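PDB 3P4G: antifreeze protein from Marinomonas primoryensis, which binds calcium through a right-handed beta-helix and acts as a hyperactive antifreeze, holding onto ice through anchored clathrate-like waters. Local coordinates for residues Gln243-Ile252 / Glu264-Ala272. Residues are numbered along the deposited sequence; the frame is centred on the assembly and turned at random. Where two conformers were deposited one is given.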
ATOM      1  N   GLN A 243      -7.361 -16.215  -4.477  1.00  8.72           N
ATOM      2  CA  GLN A 243      -8.152 -16.697  -5.622  1.00 10.32           C
ATOM      3  C   GLN A 243      -7.454 -17.613  -6.615  1.00 11.88           C
ATOM      4  O   GLN A 243      -8.127 -18.214  -7.460  1.00 13.08           O
ATOM      5  CB  GLN A 243      -8.732 -15.476  -6.362  1.00 10.99           C
ATOM      6  CG  GLN A 243      -9.583 -14.605  -5.479  1.00 13.27           C
ATOM      7  CD  GLN A 243     -10.345 -13.589  -6.278  1.00 22.32           C
ATOM      8  OE1 GLN A 243      -9.851 -12.507  -6.529  1.00 20.66           O
ATOM      9  NE2 GLN A 243     -11.581 -13.925  -6.669  1.00 22.55           N
ATOM     10  N   SER A 244      -6.127 -17.708  -6.537  1.00 10.79           N
ATOM     11  CA  SER A 244      -5.355 -18.598  -7.405  1.00 13.09           C
ATOM     12  C   SER A 244      -4.478 -19.531  -6.569  1.00 12.15           C
ATOM     13  O   SER A 244      -4.644 -19.599  -5.356  1.00 12.92           O
ATOM     14  CB  SER A 244      -4.520 -17.798  -8.428  1.00 13.82           C
ATOM     15  OG  SER A 244      -5.315 -16.826  -9.126  1.00 13.31           O
ATOM     16  N   GLN A 245      -3.555 -20.250  -7.221  1.00 12.56           N
ATOM     17  CA  GLN A 245      -2.762 -21.314  -6.584  1.00 13.14           C
ATOM     18  C   GLN A 245      -1.960 -20.778  -5.436  1.00 12.65           C
ATOM     19  O   GLN A 245      -1.359 -19.701  -5.542  1.00 12.52           O
ATOM     20  CB  GLN A 245      -1.794 -21.938  -7.586  1.00 13.64           C
ATOM     21  CG  GLN A 245      -2.463 -22.701  -8.722  1.00 17.39           C
ATOM     22  CD  GLN A 245      -2.709 -21.861  -9.970  1.00 18.10           C
ATOM     23  OE1 GLN A 245      -2.997 -20.644  -9.897  1.00 16.87           O
ATOM     24  NE2 GLN A 245      -2.632 -22.519 -11.135  1.00 21.81           N
ATOM     25  N   VAL A 246      -1.940 -21.551  -4.348  1.00  9.83           N
ATOM     26  CA  VAL A 246      -1.064 -21.280  -3.231  1.00 10.03           C
ATOM     27  C   VAL A 246       0.039 -22.338  -3.337  1.00 10.83           C
ATOM     28  O   VAL A 246      -0.197 -23.553  -3.179  1.00 11.66           O
ATOM     29  CB  VAL A 246      -1.773 -21.443  -1.881  1.00  9.80           C
ATOM     30  CG1 VAL A 246      -0.776 -21.221  -0.708  1.00  8.90           C
ATOM     31  CG2 VAL A 246      -2.921 -20.438  -1.754  1.00  9.82           C
ATOM     32  N   TRP A 247       1.241 -21.879  -3.655  1.00 11.81           N
ATOM     33  CA  TRP A 247       2.361 -22.785  -3.859  1.00 11.82           C
ATOM     34  C   TRP A 247       2.915 -23.337  -2.524  1.00 12.01           C
ATOM     35  O   TRP A 247       2.622 -22.794  -1.441  1.00 11.55           O
ATOM     36  CB  TRP A 247       3.435 -22.064  -4.668  1.00 12.12           C
ATOM     37  CG  TRP A 247       3.065 -21.886  -6.154  1.00 14.66           C
ATOM     38  CD1 TRP A 247       2.032 -22.484  -6.844  1.00 15.62           C
ATOM     39  CD2 TRP A 247       3.779 -21.092  -7.102  1.00 14.00           C
ATOM     40  NE1 TRP A 247       2.043 -22.068  -8.171  1.00 15.78           N
ATOM     41  CE2 TRP A 247       3.118 -21.226  -8.354  1.00 17.23           C
ATOM     42  CE3 TRP A 247       4.914 -20.276  -7.017  1.00 15.28           C
ATOM     43  CZ2 TRP A 247       3.567 -20.562  -9.519  1.00 15.97           C
ATOM     44  CZ3 TRP A 247       5.356 -19.605  -8.176  1.00 15.45           C
ATOM     45  CH2 TRP A 247       4.692 -19.755  -9.399  1.00 15.95           C
ATOM     46  N   ALA A 248       3.699 -24.428  -2.614  1.00 12.26           N
ATOM     47  CA  ALA A 248       4.117 -25.160  -1.421  1.00 13.39           C
ATOM     48  C   ALA A 248       4.906 -24.330  -0.396  1.00 13.82           C
ATOM     49  O   ALA A 248       4.805 -24.590   0.804  1.00 14.11           O
ATOM     50  CB  ALA A 248       4.936 -26.395  -1.814  1.00 14.71           C
ATOM     51  N   GLU A 249       5.681 -23.339  -0.860  1.00 12.64           N
ATOM     52  CA  GLU A 249       6.533 -22.519   0.059  1.00 13.81           C
ATOM     53  C   GLU A 249       5.782 -21.374   0.769  1.00 12.82           C
ATOM     54  O   GLU A 249       6.350 -20.671   1.614  1.00 13.01           O
ATOM     55  CB  GLU A 249       7.752 -21.938  -0.709  1.00 14.93           C
ATOM     56  CG  GLU A 249       7.362 -20.990  -1.850  1.00 14.99           C
ATOM     57  CD  GLU A 249       7.231 -21.651  -3.198  1.00 16.44           C
ATOM     58  OE1 GLU A 249       6.623 -22.736  -3.337  1.00 15.25           O
ATOM     59  OE2 GLU A 249       7.733 -21.074  -4.182  1.00 16.26           O
ATOM     60  N   ALA A 250       4.532 -21.150   0.377  1.00 12.22           N
ATOM     61  CA  ALA A 250       3.742 -20.102   0.951  1.00 10.60           C
ATOM     62  C   ALA A 250       3.419 -20.432   2.414  1.00 10.94           C
ATOM     63  O   ALA A 250       3.290 -21.600   2.787  1.00 10.92           O
ATOM     64  CB  ALA A 250       2.454 -19.964   0.196  1.00 10.67           C
ATOM     65  N   ASN A 251       3.271 -19.385   3.230  1.00 10.34           N
ATOM     66  CA  ASN A 251       2.770 -19.556   4.596  0.70 10.20           C
ATOM     67  C   ASN A 251       1.655 -18.575   4.862  1.00  9.92           C
ATOM     68  O   ASN A 251       1.851 -17.373   4.703  1.00  9.25           O
ATOM     69  CB  ASN A 251       3.882 -19.324   5.621  0.70 11.40           C
ATOM     70  CG  ASN A 251       3.442 -19.673   7.018  0.70 13.23           C
ATOM     71  OD1 ASN A 251       2.648 -18.955   7.614  0.70 16.49           O
ATOM     72  ND2 ASN A 251       3.919 -20.798   7.537  0.70 18.87           N
ATOM     73  N   ILE A 252       0.494 -19.090   5.248  1.00  9.46           N
ATOM     74  CA  ILE A 252      -0.649 -18.200   5.578  1.00  9.28           C
ATOM     75  C   ILE A 252      -0.997 -18.473   7.013  1.00  9.81           C
ATOM     76  O   ILE A 252      -1.493 -19.573   7.326  1.00 11.50           O
ATOM     77  CB  ILE A 252      -1.880 -18.440   4.646  1.00  9.40           C
ATOM     78  CG1 ILE A 252      -1.487 -18.177   3.196  1.00  9.71           C
ATOM     79  CG2 ILE A 252      -3.073 -17.494   5.026  1.00  8.88           C
ATOM     80  CD1 ILE A 252      -2.517 -18.652   2.140  1.00 11.70           C
ATOM     81  N   GLU A 264      -9.586 -20.325  -3.174  1.00 11.69           N
ATOM     82  CA  GLU A 264     -10.435 -20.657  -4.314  1.00 12.27           C
ATOM     83  C   GLU A 264      -9.807 -21.663  -5.309  1.00 12.65           C
ATOM     84  O   GLU A 264     -10.484 -22.115  -6.232  1.00 13.83           O
ATOM     85  CB  GLU A 264     -10.845 -19.379  -5.044  1.00 12.74           C
ATOM     86  CG  GLU A 264     -11.609 -18.393  -4.171  1.00 13.11           C
ATOM     87  CD  GLU A 264     -12.125 -17.174  -4.951  1.00 17.84           C
ATOM     88  OE1 GLU A 264     -11.988 -17.124  -6.182  1.00 18.25           O
ATOM     89  OE2 GLU A 264     -12.691 -16.245  -4.326  1.00 19.64           O
ATOM     90  N   HIS A 265      -8.515 -21.975  -5.144  1.00 12.36           N
ATOM     91  CA  HIS A 265      -7.788 -22.805  -6.112  1.00 12.94           C
ATOM     92  C   HIS A 265      -6.922 -23.851  -5.352  1.00 12.50           C
ATOM     93  O   HIS A 265      -7.261 -24.226  -4.211  1.00 11.04           O
ATOM     94  CB  HIS A 265      -7.015 -21.854  -7.077  1.00 14.59           C
ATOM     95  CG  HIS A 265      -6.811 -22.440  -8.437  1.00 14.18           C
ATOM     96  ND1 HIS A 265      -5.850 -23.401  -8.698  1.00 16.22           N
ATOM     97  CD2 HIS A 265      -7.504 -22.279  -9.591  1.00 19.76           C
ATOM     98  CE1 HIS A 265      -5.944 -23.781  -9.968  1.00 21.66           C
ATOM     99  NE2 HIS A 265      -6.907 -23.081 -10.541  1.00 19.92           N
ATOM    100  N   GLU A 266      -5.855 -24.347  -5.963  1.00 12.53           N
ATOM    101  CA  GLU A 266      -4.977 -25.335  -5.342  1.00 12.23           C
ATOM    102  C   GLU A 266      -4.372 -24.801  -4.062  1.00 12.36           C
ATOM    103  O   GLU A 266      -4.037 -23.619  -3.962  1.00 12.92           O
ATOM    104  CB  GLU A 266      -3.832 -25.716  -6.305  1.00 12.88           C
ATOM    105  CG  GLU A 266      -4.301 -26.521  -7.489  1.00 14.85           C
ATOM    106  CD  GLU A 266      -3.256 -26.660  -8.572  1.00 23.29           C
ATOM    107  OE1 GLU A 266      -2.054 -26.702  -8.269  1.00 21.22           O
ATOM    108  OE2 GLU A 266      -3.673 -26.744  -9.733  1.00 24.72           O
ATOM    109  N   LEU A 267      -4.208 -25.692  -3.085  1.00 11.95           N
ATOM    110  CA  LEU A 267      -3.604 -25.320  -1.817  1.00 11.07           C
ATOM    111  C   LEU A 267      -2.445 -26.266  -1.492  1.00 12.30           C
ATOM    112  O   LEU A 267      -2.664 -27.408  -1.028  1.00 11.58           O
ATOM    113  CB  LEU A 267      -4.655 -25.330  -0.662  1.00 11.48           C
ATOM    114  CG  LEU A 267      -4.064 -24.941   0.685  1.00 10.46           C
ATOM    115  CD1 LEU A 267      -3.594 -23.436   0.640  1.00 11.10           C
ATOM    116  CD2 LEU A 267      -5.111 -25.143   1.806  1.00 14.10           C
ATOM    117  N   HIS A 268      -1.229 -25.804  -1.780  1.00 11.78           N
ATOM    118  CA  HIS A 268      -0.038 -26.621  -1.499  1.00 13.24           C
ATOM    119  C   HIS A 268       0.722 -26.137  -0.279  1.00 12.07           C
ATOM    120  O   HIS A 268       1.557 -26.896   0.261  1.00 14.36           O
ATOM    121  CB  HIS A 268       0.885 -26.669  -2.711  1.00 13.84           C
ATOM    122  CG  HIS A 268       0.206 -27.192  -3.932  1.00 16.98           C
ATOM    123  ND1 HIS A 268      -0.041 -28.530  -4.128  1.00 21.60           N
ATOM    124  CD2 HIS A 268      -0.344 -26.550  -4.991  1.00 16.82           C
ATOM    125  CE1 HIS A 268      -0.679 -28.703  -5.274  1.00 21.56           C
ATOM    126  NE2 HIS A 268      -0.878 -27.517  -5.816  1.00 21.18           N
ATOM    127  N   GLY A 269       0.468 -24.889   0.122  1.00 11.77           N
ATOM    128  CA  GLY A 269       1.303 -24.224   1.141  1.00 10.29           C
ATOM    129  C   GLY A 269       0.885 -24.483   2.568  1.00 12.06           C
ATOM    130  O   GLY A 269      -0.017 -25.270   2.813  1.00 11.79           O
ATOM    131  N   THR A 270       1.583 -23.852   3.507  1.00 11.18           N
ATOM    132  CA  THR A 270       1.305 -24.048   4.955  1.00 12.48           C
ATOM    133  C   THR A 270       0.227 -23.051   5.380  1.00 11.16           C
ATOM    134  O   THR A 270       0.329 -21.838   5.086  1.00 11.27           O
ATOM    135  CB  THR A 270       2.607 -23.844   5.780  1.00 12.40           C
ATOM    136  OG1 THR A 270       3.528 -24.889   5.423  1.00 13.52           O
ATOM    137  CG2 THR A 270       2.359 -23.875   7.367  1.00 16.56           C
ATOM    138  N   VAL A 271      -0.791 -23.541   6.076  1.00  9.94           N
ATOM    139  CA  VAL A 271      -1.898 -22.661   6.504  1.00  9.46           C
ATOM    140  C   VAL A 271      -2.200 -22.921   7.973  1.00  9.34           C
ATOM    141  O   VAL A 271      -2.209 -24.081   8.424  1.00 10.17           O
ATOM    142  CB  VAL A 271      -3.211 -22.823   5.657  1.00 10.05           C
ATOM    143  CG1 VAL A 271      -2.979 -22.401   4.218  1.00  9.82           C
ATOM    144  CG2 VAL A 271      -3.782 -24.296   5.701  1.00 10.57           C
ATOM    145  N   ALA A 272      -2.394 -21.838   8.718  1.00  9.29           N
ATOM    146  CA  ALA A 272      -2.680 -21.937  10.173  1.00 10.17           C
ATOM    147  C   ALA A 272      -3.743 -20.977  10.606  1.00 10.30           C
ATOM    148  O   ALA A 272      -3.694 -19.778  10.298  1.00 10.61           O
ATOM    149  CB  ALA A 272      -1.398 -21.721  11.003  1.00 11.39           C
TER
HETATM  150  O   HOH W   1     -10.706 -18.166  -8.256  1.00 16.85           O
HETATM  151  O   HOH W   2       5.276 -23.579   3.451  1.00 10.31           O
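E264 and Q243, side by side on successive coils, illustrate how a beta-helix pairs equivalent positions of successive turns. The glutamate can be followed outward from its backbone. Its CB rests against Q243 CA and O, and CG, anti to the carbonyl carbon (chi1 -59°), continues past Q243 CA in an extended chain. CD then packs on Q243 CG at 3.7 Å. At the tip OE1 accepts a hydrogen bond from Q243 NE2 at 3.3 Å. The amide meets OE1 on its syn side but 33° out of the carboxylate plane; the NE2 bond to OE2 is weak. Amide and carboxylate are almost perpendicular. A water donates to both OE1 and Q243 O, while OE2 forms a salt bridge with R241. Cutting this side chain back to an alanine is likely to cost R241 its carboxylate mate and leave the Q243 amide freer to turn.

Next along the coil, Q245, bent at chi2 (93°), runs beside H265, its CG 3.5 Å from H265 ND1 and its OE1 over one ring face near the rim; ND1, buried here, has no polar partner. The H268 ring is fixed within its own coil by NE2 donating to E266 OE1 at 2.8 Å. Backbone bonds from V246 N to E266 O and from H268 N to V246 O join the two loops.

Beyond the type I turn W247–A250 the register shifts by two, and G269 passes close to the turn, its CA 3.2 Å from W247 O. Parallel pairing then resumes, with I252 N to T270 O at 2.8 Å. Inside, V246 CB meets L267 CD1, and I252 CB meets V271 CG1. Strand 251-253 lies between 230-232 and the last strand of this parallel face, 270-272, while helix 294-300 packs against L267 and V271 at the C-terminal end of the solenoid.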